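Local coordinates for putative lipoprotein (Bacteroides fragilis, PDB 3QNK) that probably binds glycans at the outer membrane as a SusD-like lipoprotein, handing them to a partner transporter for uptake, at residues E92-G95 with T96-I99; R106-G109 with E110-L114; T260-N263 with D264-D268; V415-I418 with R419-V422; I445-A448 with F449-Q452. All blocks are in the same frame, centred on the assembly; numbering follows the deposited sequence.

All five contacts are local, made along a helix or round a turn. Contacts 1 and 2 sit on consecutive helices, 76-93 and 101-126, and touch where Ile94 packs on Thr108; contact 1 is a partly buried helix end, contact 2 a buried mid-helix turn of backbone bonds with a long Arg106 to Glu110 pair. Contacts 4 and 5 close helices 408-420 and 432-446, joined by the Arg421 to Glu446 salt bridge; the centre of contact 5 is about 6 Å from the chain's centre. Contact 3, a loop across that centre from contact 2, has one backbone bond and a loose amide-carboxylate approach. Buried ion pairs mark contacts 4 and 5, hydroxyl and backbone bonds contact 1.

Contact 1 (E92-G95 with T96-I99)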
loop_
_atom_site.group_PDB
_atom_site.type_symbol
_atom_site.label_atom_id
_atom_site.label_comp_id
_atom_site.label_asym_id
_atom_site.label_seq_id
_atom_site.Cartn_x
_atom_site.Cartn_y
_atom_site.Cartn_z
ATOM N N GLU B 92 -13.820 -8.309 -18.600
ATOM C CA GLU B 92 -14.116 -7.359 -19.671
ATOM C C GLU B 92 -13.425 -7.711 -20.984
ATOM O O GLU B 92 -14.028 -7.559 -22.047
ATOM C CB GLU B 92 -13.687 -5.925 -19.282
ATOM C CG GLU B 92 -14.592 -5.225 -18.277
ATOM C CD GLU B 92 -14.198 -3.820 -17.850
ATOM O OE1 GLU B 92 -13.055 -3.389 -18.137
ATOM O OE2 GLU B 92 -15.044 -3.150 -17.214
ATOM N N ARG B 93 -12.158 -8.141 -20.924
ATOM C CA ARG B 93 -11.348 -8.342 -22.126
ATOM C C ARG B 93 -11.250 -9.796 -22.622
ATOM O O ARG B 93 -10.811 -9.990 -23.762
ATOM C CB ARG B 93 -9.929 -7.786 -21.890
ATOM C CG ARG B 93 -9.869 -6.313 -21.435
ATOM C CD ARG B 93 -9.163 -5.425 -22.433
ATOM N NE ARG B 93 -9.839 -5.460 -23.728
ATOM C CZ ARG B 93 -9.251 -5.266 -24.904
ATOM N NH1 ARG B 93 -7.948 -5.014 -24.971
ATOM N NH2 ARG B 93 -9.961 -5.330 -26.024
ATOM N N ILE B 94 -11.671 -10.802 -21.811
ATOM C CA ILE B 94 -11.564 -12.218 -22.186
ATOM C C ILE B 94 -12.514 -12.595 -23.356
ATOM O O ILE B 94 -12.159 -13.472 -24.140
ATOM C CB ILE B 94 -11.699 -13.195 -20.975
ATOM C CG1 ILE B 94 -11.112 -14.587 -21.259
ATOM C CG2 ILE B 94 -13.119 -13.286 -20.417
ATOM C CD1 ILE B 94 -9.592 -14.668 -21.594
ATOM N N GLY B 95 -13.662 -11.927 -23.486
ATOM C CA GLY B 95 -14.617 -12.201 -24.566
ATOM C C GLY B 95 -14.065 -12.060 -25.978
ATOM O O GLY B 95 -14.371 -12.865 -26.867
ATOM N N THR B 96 -13.215 -11.046 -26.174
ATOM C CA THR B 96 -12.538 -10.726 -27.434
ATOM C C THR B 96 -11.286 -11.618 -27.664
ATOM O O THR B 96 -10.692 -11.551 -28.748
ATOM C CB THR B 96 -12.141 -9.234 -27.441
ATOM O OG1 THR B 96 -11.363 -8.926 -26.269
ATOM C CG2 THR B 96 -13.345 -8.306 -27.550
ATOM N N SER B 97 -10.877 -12.423 -26.645
ATOM C CA SER B 97 -9.701 -13.301 -26.707
ATOM C C SER B 97 -9.866 -14.390 -27.782
ATOM O O SER B 97 -10.965 -14.934 -27.961
ATOM C CB SER B 97 -9.407 -13.929 -25.345
ATOM O OG SER B 97 -8.396 -14.920 -25.431
ATOM N N THR B 98 -8.767 -14.685 -28.500
ATOM C CA THR B 98 -8.779 -15.665 -29.585
ATOM C C THR B 98 -8.395 -17.082 -29.092
ATOM O O THR B 98 -8.340 -18.011 -29.902
ATOM C CB THR B 98 -7.905 -15.193 -30.758
ATOM O OG1 THR B 98 -8.230 -15.983 -31.892
ATOM C CG2 THR B 98 -6.406 -15.297 -30.488
ATOM N N ILE B 99 -8.171 -17.240 -27.770
ATOM C CA ILE B 99 -7.817 -18.506 -27.117
ATOM C C ILE B 99 -8.954 -19.531 -27.267
ATOM O O ILE B 99 -10.125 -19.147 -27.369
ATOM C CB ILE B 99 -7.476 -18.215 -25.629
ATOM C CG1 ILE B 99 -6.165 -17.424 -25.545
ATOM C CG2 ILE B 99 -7.431 -19.482 -24.737
ATOM C CD1 ILE B 99 -5.955 -16.852 -24.291
#
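The carbonyl oxygen of Arg93 takes the hydroxyl of Thr96, OG1 lying 2.8 Å from Arg93 O and tilted 33° from the plane of that carbonyl. The hydroxyl reaches back over the turn because it stands between its own backbone N and carbonyl carbon (chi1 54°), with the methyl CG2 turned away from the bond. The Arg93 side chain bends at its second and third torsions and crosses the threonine obliquely; NH2 comes no nearer than 3.9 Å to Thr96 OG1, a loose approach on the exposed side. One residue on, Ser97 N donates to Ile94 O over 3.0 Å, from well above the carbonyl plane, with 148° at the hydrogen. Beside this bond the CD1 methyl of Ile94 rests 3.8 Å from Ser97 CB. This is the buried side, where Ile94 and Ile99 also meet Val20 of helix 17-29. Ser97 OG is directed to Trp14 O, its main partner, and receives a weak bond from Ile99 N as well. Lys104 adds a cationic end to the turn: its NZ bonds Ser97 O and, weakly, Ile94 O and Gly95 O. A threonine hydroxyl and a three-residue backbone bond thus take up carbonyls at the C-terminal end of helix 76-93, where the chain turns toward helix 101-126 in the helical N-terminal part of a SusD-family protein.

Contact 2 (R106-G109 with E110-L114)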
loop_
_atom_site.group_PDB
_atom_site.type_symbol
_atom_site.label_atom_id
_atom_site.label_comp_id
_atom_site.label_asym_id
_atom_site.label_seq_id
_atom_site.Cartn_x
_atom_site.Cartn_y
_atom_site.Cartn_z
ATOM N N ARG B 106 -12.028 -22.583 -18.639
ATOM C CA ARG B 106 -11.300 -23.015 -17.442
ATOM C C ARG B 106 -10.628 -21.779 -16.782
ATOM O O ARG B 106 -10.826 -21.573 -15.584
ATOM C CB ARG B 106 -10.290 -24.144 -17.800
ATOM C CG ARG B 106 -9.239 -24.514 -16.728
ATOM C CD ARG B 106 -7.902 -23.858 -17.074
ATOM N NE ARG B 106 -6.734 -24.745 -17.040
ATOM C CZ ARG B 106 -6.384 -25.580 -18.017
ATOM N NH1 ARG B 106 -7.154 -25.717 -19.091
ATOM N NH2 ARG B 106 -5.284 -26.310 -17.910
ATOM N N LEU B 107 -9.914 -20.922 -17.570
ATOM C CA LEU B 107 -9.272 -19.708 -17.040
ATOM C C LEU B 107 -10.295 -18.767 -16.422
ATOM O O LEU B 107 -10.054 -18.264 -15.327
ATOM C CB LEU B 107 -8.465 -18.951 -18.099
ATOM C CG LEU B 107 -7.228 -19.631 -18.684
ATOM C CD1 LEU B 107 -6.676 -18.834 -19.868
ATOM C CD2 LEU B 107 -6.153 -19.864 -17.631
ATOM N N THR B 108 -11.449 -18.557 -17.098
ATOM C CA THR B 108 -12.530 -17.695 -16.589
ATOM C C THR B 108 -13.007 -18.218 -15.220
ATOM O O THR B 108 -13.228 -17.420 -14.319
ATOM C CB THR B 108 -13.666 -17.578 -17.605
ATOM O OG1 THR B 108 -13.108 -17.177 -18.855
ATOM C CG2 THR B 108 -14.720 -16.568 -17.196
ATOM N N GLY B 109 -13.099 -19.540 -15.074
ATOM C CA GLY B 109 -13.483 -20.201 -13.835
ATOM C C GLY B 109 -12.528 -19.881 -12.708
ATOM O O GLY B 109 -12.968 -19.596 -11.599
ATOM N N GLU B 110 -11.219 -19.845 -13.004
ATOM C CA GLU B 110 -10.160 -19.534 -12.046
ATOM C C GLU B 110 -10.290 -18.098 -11.562
ATOM O O GLU B 110 -10.147 -17.852 -10.366
ATOM C CB GLU B 110 -8.764 -19.774 -12.646
ATOM C CG GLU B 110 -8.555 -21.143 -13.284
ATOM C CD GLU B 110 -7.118 -21.516 -13.583
ATOM O OE1 GLU B 110 -6.299 -21.486 -12.641
ATOM O OE2 GLU B 110 -6.819 -21.913 -14.732
ATOM N N VAL B 111 -10.634 -17.165 -12.459
ATOM C CA VAL B 111 -10.823 -15.750 -12.123
ATOM C C VAL B 111 -12.108 -15.582 -11.294
ATOM O O VAL B 111 -12.108 -14.760 -10.365
ATOM C CB VAL B 111 -10.793 -14.848 -13.377
ATOM C CG1 VAL B 111 -10.818 -13.378 -12.990
ATOM C CG2 VAL B 111 -9.543 -15.136 -14.210
ATOM N N HIS B 112 -13.164 -16.404 -11.561
ATOM C CA HIS B 112 -14.399 -16.376 -10.758
ATOM C C HIS B 112 -14.088 -16.769 -9.322
ATOM O O HIS B 112 -14.569 -16.114 -8.388
ATOM C CB HIS B 112 -15.488 -17.301 -11.318
ATOM C CG HIS B 112 -16.269 -16.682 -12.431
ATOM N ND1 HIS B 112 -17.151 -15.631 -12.199
ATOM C CD2 HIS B 112 -16.241 -16.950 -13.760
ATOM C CE1 HIS B 112 -17.628 -15.299 -13.391
ATOM N NE2 HIS B 112 -17.110 -16.067 -14.361
ATOM N N PHE B 113 -13.259 -17.832 -9.153
ATOM C CA PHE B 113 -12.833 -18.347 -7.855
ATOM C C PHE B 113 -12.036 -17.290 -7.117
ATOM O O PHE B 113 -12.271 -17.084 -5.929
ATOM C CB PHE B 113 -12.001 -19.645 -8.018
ATOM C CG PHE B 113 -11.395 -20.154 -6.729
ATOM C CD1 PHE B 113 -12.167 -20.854 -5.807
ATOM C CD2 PHE B 113 -10.071 -19.875 -6.409
ATOM C CE1 PHE B 113 -11.620 -21.293 -4.606
ATOM C CE2 PHE B 113 -9.513 -20.331 -5.212
ATOM C CZ PHE B 113 -10.297 -21.027 -4.313
ATOM N N LEU B 114 -11.087 -16.629 -7.826
ATOM C CA LEU B 114 -10.225 -15.603 -7.241
ATOM C C LEU B 114 -11.017 -14.360 -6.860
ATOM O O LEU B 114 -10.840 -13.876 -5.747
ATOM C CB LEU B 114 -9.043 -15.255 -8.157
ATOM C CG LEU B 114 -7.950 -16.343 -8.235
ATOM C CD1 LEU B 114 -6.977 -16.050 -9.345
ATOM C CD2 LEU B 114 -7.183 -16.486 -6.932
#
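Arg106 to Leu114 form about two and a half uninterrupted turns in the middle of helix 101-126, one of the helices of the alpha-alpha superhelix, and the contact is alpha-helical throughout. Its backbone bonds run from each residue to the fourth before it: Glu110 N to Arg106 O, Val111 N to Leu107 O, His112 N to Thr108 O at 2.9 Å and Phe113 N to Gly109 O at 3.0 Å. Among charged groups, Arg106 and Glu110 lie side by side and point the same way, guanidinium and carboxylate planes 25° apart. Their salt bridge is long, Arg106 NE to Glu110 OE2 3.7 Å, with the oxygen at the edge of the guanidinium. Arg106 CD is nearer, 3.2 Å from Glu110 OE2, so the stem rather than the charged head meets the oxygen. The firmer partners lie elsewhere: Arg106 pairs with Glu103, and Glu110 OE1 bonds the hydroxyl of Tyr28 on helix 17-29. The methyl CD2 of Leu107 crosses beside the carboxylate, 3.6 Å from Glu110 OE2. Apolar packing joins Leu107 and Val111 to helix 17-29, and Val111 also to Phe90 and Phe91 of helix 76-93. The aromatic part belongs to His112, whose ring runs alongside Thr108, its ND1 turned to Asp159 of helix 149-166. With CG anti to the carbonyl carbon (chi1 -82°), the imidazole folds back along the helix toward Thr108: the methyl CG2 of Thr108 lies 3.7 Å from His112 NE2, while His112 CD2 stands 3.1 Å from Thr108 O.

Contact 3 (T260-N263 with D264-D268); sequences TYIN and DKYGD
Ile262 and Tyr266 close the firm end of an irregular loop that contains an inverse gamma turn centred on Tyr261, within the SusD-family part of the chain. Tyr266 N donates across 2.8 Å to Ile262 O, the carbonyl of the fourth residue before it, in the carbonyl plane and with 154° at the hydrogen. The two side chains run alongside each other, Ile262 CG2 lying 3.8 Å from Tyr266 CB. Both rest against Val339 of strand 339-340, and the Tyr266 hydroxyl bonds Gly337 O and Asp335 O, which ties this end to the loop before strand 339-340. The Tyr261 hydroxyl bonds Gly352 O and Lys351 makes a cation-pi contact with its ring, while the methyl CG2 of Thr260 lies over one face, offset toward the rim. The other end is looser and more exposed. Asn263 and Asp268 cross at an angle, amide and carboxylate planes 41° apart, and Asn263 ND2 stays 3.9 Å from Asp268 OD2; the polar ends do not hydrogen-bond each other. What joins the two limbs here is backbone: Asp268 CA approaches Thr260 O to 3.2 Å in a nearly straight CA-H...O contact.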
loop_
_atom_site.group_PDB
_atom_site.type_symbol
_atom_site.label_atom_id
_atom_site.label_comp_id
_atom_site.label_asym_id
_atom_site.label_seq_id
_atom_site.Cartn_x
_atom_site.Cartn_y
_atom_site.Cartn_z
ATOM N N THR B 260 12.343 -17.519 19.557
ATOM C CA THR B 260 13.472 -16.594 19.455
ATOM C C THR B 260 14.758 -17.138 20.086
ATOM O O THR B 260 15.764 -17.272 19.390
ATOM C CB THR B 260 13.116 -15.232 20.014
ATOM O OG1 THR B 260 11.962 -14.791 19.316
ATOM C CG2 THR B 260 14.226 -14.217 19.803
ATOM N N TYR B 261 14.719 -17.485 21.370
ATOM C CA TYR B 261 15.919 -17.890 22.104
ATOM C C TYR B 261 16.131 -19.378 22.122
ATOM O O TYR B 261 15.839 -20.090 23.082
ATOM C CB TYR B 261 15.895 -17.280 23.508
ATOM C CG TYR B 261 15.796 -15.778 23.405
ATOM C CD1 TYR B 261 16.903 -15.015 23.038
ATOM C CD2 TYR B 261 14.570 -15.132 23.537
ATOM C CE1 TYR B 261 16.812 -13.637 22.894
ATOM C CE2 TYR B 261 14.462 -13.752 23.384
ATOM C CZ TYR B 261 15.587 -13.005 23.068
ATOM O OH TYR B 261 15.502 -11.642 22.932
ATOM N N ILE B 262 16.734 -19.807 21.024
ATOM C CA ILE B 262 17.105 -21.164 20.627
ATOM C C ILE B 262 18.609 -21.042 20.266
ATOM O O ILE B 262 19.198 -21.921 19.640
ATOM C CB ILE B 262 16.063 -21.483 19.473
ATOM C CG1 ILE B 262 14.846 -22.254 19.956
ATOM C CG2 ILE B 262 16.519 -21.904 18.088
ATOM C CD1 ILE B 262 15.067 -23.329 21.088
ATOM N N ASN B 263 19.233 -19.942 20.769
ATOM C CA ASN B 263 20.604 -19.493 20.530
ATOM C C ASN B 263 21.677 -20.170 21.410
ATOM O O ASN B 263 22.800 -19.690 21.475
ATOM C CB ASN B 263 20.698 -17.956 20.644
ATOM C CG ASN B 263 20.226 -17.317 21.930
ATOM O OD1 ASN B 263 19.422 -17.859 22.693
ATOM N ND2 ASN B 263 20.683 -16.103 22.166
ATOM N N ASP B 264 21.352 -21.301 22.037
ATOM C CA ASP B 264 22.304 -22.154 22.752
ATOM C C ASP B 264 22.950 -23.100 21.710
ATOM O O ASP B 264 24.123 -23.432 21.820
ATOM C CB ASP B 264 21.603 -22.943 23.889
ATOM C CG ASP B 264 20.419 -23.813 23.460
ATOM O OD1 ASP B 264 19.507 -23.288 22.752
ATOM O OD2 ASP B 264 20.373 -25.003 23.877
ATOM N N LYS B 265 22.169 -23.495 20.684
ATOM C CA LYS B 265 22.533 -24.364 19.565
ATOM C C LYS B 265 22.399 -23.626 18.205
ATOM O O LYS B 265 23.216 -23.846 17.302
ATOM C CB LYS B 265 21.618 -25.607 19.584
ATOM C CG LYS B 265 22.024 -26.707 18.615
ATOM C CD LYS B 265 21.294 -28.008 18.886
ATOM C CE LYS B 265 22.132 -29.003 19.642
ATOM N NZ LYS B 265 21.624 -30.391 19.470
ATOM N N TYR B 266 21.372 -22.760 18.056
ATOM C CA TYR B 266 21.113 -22.119 16.776
ATOM C C TYR B 266 21.291 -20.601 16.792
ATOM O O TYR B 266 22.406 -20.151 16.581
ATOM C CB TYR B 266 19.738 -22.546 16.260
ATOM C CG TYR B 266 19.745 -24.007 15.866
ATOM C CD1 TYR B 266 20.530 -24.461 14.807
ATOM C CD2 TYR B 266 19.045 -24.952 16.609
ATOM C CE1 TYR B 266 20.560 -25.806 14.451
ATOM C CE2 TYR B 266 19.086 -26.308 16.273
ATOM C CZ TYR B 266 19.850 -26.730 15.194
ATOM O OH TYR B 266 19.887 -28.049 14.826
ATOM N N GLY B 267 20.232 -19.831 16.987
ATOM C CA GLY B 267 20.320 -18.376 16.976
ATOM C C GLY B 267 19.069 -17.694 17.465
ATOM O O GLY B 267 18.135 -18.361 17.916
ATOM N N ASP B 268 19.032 -16.356 17.336
ATOM C CA ASP B 268 17.911 -15.527 17.771
ATOM C C ASP B 268 17.252 -14.776 16.596
ATOM O O ASP B 268 16.623 -13.712 16.783
ATOM C CB ASP B 268 18.364 -14.556 18.869
ATOM C CG ASP B 268 19.605 -13.731 18.578
ATOM O OD1 ASP B 268 19.902 -13.493 17.375
ATOM O OD2 ASP B 268 20.256 -13.289 19.547
#

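Contact 4 (V415-I418 with R419-V422); sequences VNMI and RQRV
Asn416 O receives Gln420 N at 2.8 Å near the C-terminal end of helix 408-420. The neighbouring backbone bonds are slacker: Arg419 N reaches Val415 O weakly at 3.4 Å, and Arg421 N meets Met417 O at 3.2 Å with only 137° at the hydrogen. Of the side-chain contacts, Arg419 runs across Asn416 at a slant, its CD methylene 3.5 Å from Asn416 OD1, with amide and guanidinium planes 61° apart. That amide oxygen is bonded by Leu427 N, and the arginine head passes on to Glu285 and Glu442. The aliphatic part of Gln420 folds back along its own turn, CG 3.2 Å from Asn416 O. At the end the methyl CG2 of Val422 lies against a carbonyl, 3.7 Å from Ile418 O. CG of Arg421 sits between its backbone N and carbonyl carbon (chi1 89°), which sets the chain over Ile418 O, and its guanidinium pairs with Glu237 and Glu446. The contact therefore uses the alkyl stems of two buried arginines as packing, while their charges are matched by acidic residues elsewhere in the fold; such pairing probably offsets the cost of burying them.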
loop_
_atom_site.group_PDB
_atom_site.type_symbol
_atom_site.label_atom_id
_atom_site.label_comp_id
_atom_site.label_asym_id
_atom_site.label_seq_id
_atom_site.Cartn_x
_atom_site.Cartn_y
_atom_site.Cartn_z
ATOM N N VAL B 415 -18.454 -34.780 12.797
ATOM C CA VAL B 415 -17.420 -34.281 13.709
ATOM C C VAL B 415 -16.538 -35.448 14.225
ATOM O O VAL B 415 -15.337 -35.260 14.451
ATOM C CB VAL B 415 -18.017 -33.416 14.868
ATOM C CG1 VAL B 415 -18.853 -34.241 15.852
ATOM C CG2 VAL B 415 -16.937 -32.643 15.604
ATOM N N ASN B 416 -17.114 -36.656 14.357
ATOM C CA ASN B 416 -16.367 -37.816 14.838
ATOM C C ASN B 416 -15.351 -38.302 13.795
ATOM O O ASN B 416 -14.423 -38.995 14.162
ATOM C CB ASN B 416 -17.303 -38.929 15.301
ATOM C CG ASN B 416 -17.924 -38.654 16.660
ATOM O OD1 ASN B 416 -17.398 -37.872 17.454
ATOM N ND2 ASN B 416 -19.075 -39.254 16.957
HETATM N N MSE B 417 -15.448 -37.853 12.539
HETATM C CA MSE B 417 -14.439 -38.165 11.519
HETATM C C MSE B 417 -13.124 -37.460 11.863
HETATM O O MSE B 417 -12.050 -38.045 11.740
HETATM C CB MSE B 417 -14.929 -37.722 10.137
HETATM C CG MSE B 417 -16.021 -38.601 9.600
HETATM SE SE MSE B 417 -15.377 -40.384 9.153
HETATM C CE MSE B 417 -13.974 -39.967 7.842
ATOM N N ILE B 418 -13.231 -36.218 12.350
ATOM C CA ILE B 418 -12.107 -35.362 12.757
ATOM C C ILE B 418 -11.421 -35.935 14.024
ATOM O O ILE B 418 -10.179 -35.952 14.108
ATOM C CB ILE B 418 -12.604 -33.910 12.929
ATOM C CG1 ILE B 418 -13.120 -33.332 11.586
ATOM C CG2 ILE B 418 -11.569 -32.991 13.578
ATOM C CD1 ILE B 418 -12.237 -33.538 10.359
ATOM N N ARG B 419 -12.231 -36.434 14.969
ATOM C CA ARG B 419 -11.741 -37.055 16.197
ATOM C C ARG B 419 -11.122 -38.424 15.906
ATOM O O ARG B 419 -10.087 -38.762 16.477
ATOM C CB ARG B 419 -12.864 -37.218 17.240
ATOM C CG ARG B 419 -13.772 -36.033 17.409
ATOM C CD ARG B 419 -14.562 -36.238 18.672
ATOM N NE ARG B 419 -13.938 -35.465 19.734
ATOM C CZ ARG B 419 -13.545 -35.948 20.897
ATOM N NH1 ARG B 419 -13.773 -37.210 21.211
ATOM N NH2 ARG B 419 -12.947 -35.173 21.762
ATOM N N GLN B 420 -11.759 -39.218 15.047
ATOM C CA GLN B 420 -11.227 -40.531 14.686
ATOM C C GLN B 420 -9.833 -40.406 14.091
ATOM O O GLN B 420 -8.990 -41.245 14.387
ATOM C CB GLN B 420 -12.142 -41.285 13.692
ATOM C CG GLN B 420 -13.340 -42.001 14.330
ATOM C CD GLN B 420 -14.396 -42.442 13.306
ATOM O OE1 GLN B 420 -15.631 -42.202 13.474
ATOM N NE2 GLN B 420 -13.929 -43.130 12.237
ATOM N N ARG B 421 -9.563 -39.316 13.327
ATOM C CA ARG B 421 -8.277 -39.246 12.655
ATOM C C ARG B 421 -7.113 -38.888 13.580
ATOM O O ARG B 421 -5.971 -39.010 13.133
ATOM C CB ARG B 421 -8.292 -38.415 11.351
ATOM C CG ARG B 421 -8.029 -36.997 11.501
ATOM C CD ARG B 421 -6.631 -36.507 11.205
ATOM N NE ARG B 421 -6.831 -35.088 10.952
ATOM C CZ ARG B 421 -6.670 -34.537 9.763
ATOM N NH1 ARG B 421 -6.097 -35.224 8.780
ATOM N NH2 ARG B 421 -7.024 -33.279 9.559
ATOM N N VAL B 422 -7.381 -38.553 14.864
ATOM C CA VAL B 422 -6.348 -38.260 15.873
ATOM C C VAL B 422 -6.470 -39.229 17.079
ATOM O O VAL B 422 -5.989 -38.931 18.188
ATOM C CB VAL B 422 -6.340 -36.774 16.308
ATOM C CG1 VAL B 422 -5.869 -35.889 15.155
ATOM C CG2 VAL B 422 -7.698 -36.323 16.849
#

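Contact 5 (I445-A448 with F449-Q452)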
loop_
_atom_site.group_PDB
_atom_site.type_symbol
_atom_site.label_atom_id
_atom_site.label_comp_id
_atom_site.label_asym_id
_atom_site.label_seq_id
_atom_site.Cartn_x
_atom_site.Cartn_y
_atom_site.Cartn_z
ATOM N N ILE B 445 -9.788 -26.471 17.960
ATOM C CA ILE B 445 -8.577 -27.270 18.052
ATOM C C ILE B 445 -8.080 -27.652 16.657
ATOM O O ILE B 445 -6.872 -27.585 16.375
ATOM C CB ILE B 445 -8.835 -28.510 18.931
ATOM C CG1 ILE B 445 -9.222 -28.121 20.374
ATOM C CG2 ILE B 445 -7.666 -29.497 18.903
ATOM C CD1 ILE B 445 -8.146 -27.298 21.191
ATOM N N GLU B 446 -9.007 -28.040 15.781
ATOM C CA GLU B 446 -8.659 -28.445 14.436
ATOM C C GLU B 446 -8.017 -27.333 13.650
ATOM O O GLU B 446 -7.011 -27.552 12.950
ATOM C CB GLU B 446 -9.898 -28.946 13.671
ATOM C CG GLU B 446 -9.562 -29.706 12.383
ATOM C CD GLU B 446 -8.681 -30.930 12.567
ATOM O OE1 GLU B 446 -8.611 -31.464 13.694
ATOM O OE2 GLU B 446 -8.003 -31.320 11.598
ATOM N N PHE B 447 -8.626 -26.149 13.733
ATOM C CA PHE B 447 -8.195 -25.030 12.912
ATOM C C PHE B 447 -7.409 -23.958 13.674
ATOM O O PHE B 447 -7.275 -22.847 13.154
ATOM C CB PHE B 447 -9.403 -24.451 12.145
ATOM C CG PHE B 447 -9.769 -25.425 11.053
ATOM C CD1 PHE B 447 -8.954 -25.573 9.930
ATOM C CD2 PHE B 447 -10.867 -26.264 11.187
ATOM C CE1 PHE B 447 -9.233 -26.539 8.969
ATOM C CE2 PHE B 447 -11.167 -27.213 10.203
ATOM C CZ PHE B 447 -10.328 -27.366 9.117
ATOM N N ALA B 448 -6.783 -24.319 14.826
ATOM C CA ALA B 448 -5.975 -23.362 15.575
ATOM C C ALA B 448 -4.801 -22.887 14.699
ATOM O O ALA B 448 -4.197 -23.699 14.009
ATOM C CB ALA B 448 -5.474 -23.987 16.868
ATOM N N PHE B 449 -4.535 -21.577 14.664
ATOM C CA PHE B 449 -3.419 -20.929 13.934
ATOM C C PHE B 449 -3.593 -21.023 12.444
ATOM O O PHE B 449 -2.619 -20.866 11.697
ATOM C CB PHE B 449 -2.027 -21.435 14.380
ATOM C CG PHE B 449 -1.952 -21.381 15.880
ATOM C CD1 PHE B 449 -2.067 -20.162 16.552
ATOM C CD2 PHE B 449 -1.933 -22.558 16.636
ATOM C CE1 PHE B 449 -2.104 -20.114 17.949
ATOM C CE2 PHE B 449 -1.999 -22.510 18.027
ATOM C CZ PHE B 449 -2.052 -21.287 18.677
ATOM N N GLU B 450 -4.842 -21.200 11.997
ATOM C CA GLU B 450 -5.149 -21.268 10.566
ATOM C C GLU B 450 -6.057 -20.128 10.155
ATOM O O GLU B 450 -6.802 -20.270 9.199
ATOM C CB GLU B 450 -5.746 -22.613 10.197
ATOM C CG GLU B 450 -4.682 -23.687 10.086
ATOM C CD GLU B 450 -5.265 -25.013 9.658
ATOM O OE1 GLU B 450 -5.299 -25.296 8.435
ATOM O OE2 GLU B 450 -5.766 -25.731 10.550
ATOM N N GLU B 451 -5.964 -18.991 10.865
ATOM C CA GLU B 451 -6.682 -17.741 10.597
ATOM C C GLU B 451 -8.219 -17.920 10.578
ATOM O O GLU B 451 -8.901 -17.274 9.772
ATOM C CB GLU B 451 -6.184 -17.087 9.276
ATOM C CG GLU B 451 -6.064 -15.575 9.387
ATOM C CD GLU B 451 -5.705 -14.770 8.144
ATOM O OE1 GLU B 451 -4.832 -15.220 7.353
ATOM O OE2 GLU B 451 -6.255 -13.644 8.012
ATOM N N GLN B 452 -8.776 -18.731 11.502
ATOM C CA GLN B 452 -10.234 -18.917 11.530
ATOM C C GLN B 452 -10.887 -18.473 12.826
ATOM O O GLN B 452 -12.010 -18.010 12.798
ATOM C CB GLN B 452 -10.583 -20.391 11.290
ATOM C CG GLN B 452 -10.523 -20.845 9.844
ATOM C CD GLN B 452 -11.678 -21.734 9.501
ATOM O OE1 GLN B 452 -12.871 -21.449 9.790
ATOM N NE2 GLN B 452 -11.345 -22.775 8.777
#
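The Phe447 ring carries the amide of Gln452 over one face, NE2 3.8 Å above the plane and offset toward the rim, with ring and amide planes 34° apart. The two side chains run alongside and point the same way; the glutamine chain bends at its second torsion, and its OE1 is bonded by Arg443. Glu450 comes to the ring at a slant, its carboxylate plane 32° from that of the ring and OE2 3.3 Å from Phe447 CD1. Phe449 is turned against the preceding peptide instead, with CD2 3.8 Å from the methyl CB of Ala448. A type II beta turn from Phe447 to Glu450, directly following helix 432-446, brings the ring and Glu450 together; Gln452 follows two residues later. Glu450 N closes the turn on Phe447 O at 3.2 Å. The positive phi of Phe449 (68°) is that of the third residue of such a turn. Outside it, Phe449 O and N are held by Trp364 and Glu40, and Phe447 packs on Leu396 of helix 391-405. Glu450 OE2 also stands 3.3 Å from Glu446 O, two acceptors side by side, and 6.1 Å from Glu446 OE2. Arg390 lies where it can serve both glutamates, pairing with each, while Arg318 and a further arginine add to Glu446. The shared Arg390, with these two on Glu446, would probably favour the ionised forms of both buried carboxylates and offset their mutual repulsion near the centre of the chain.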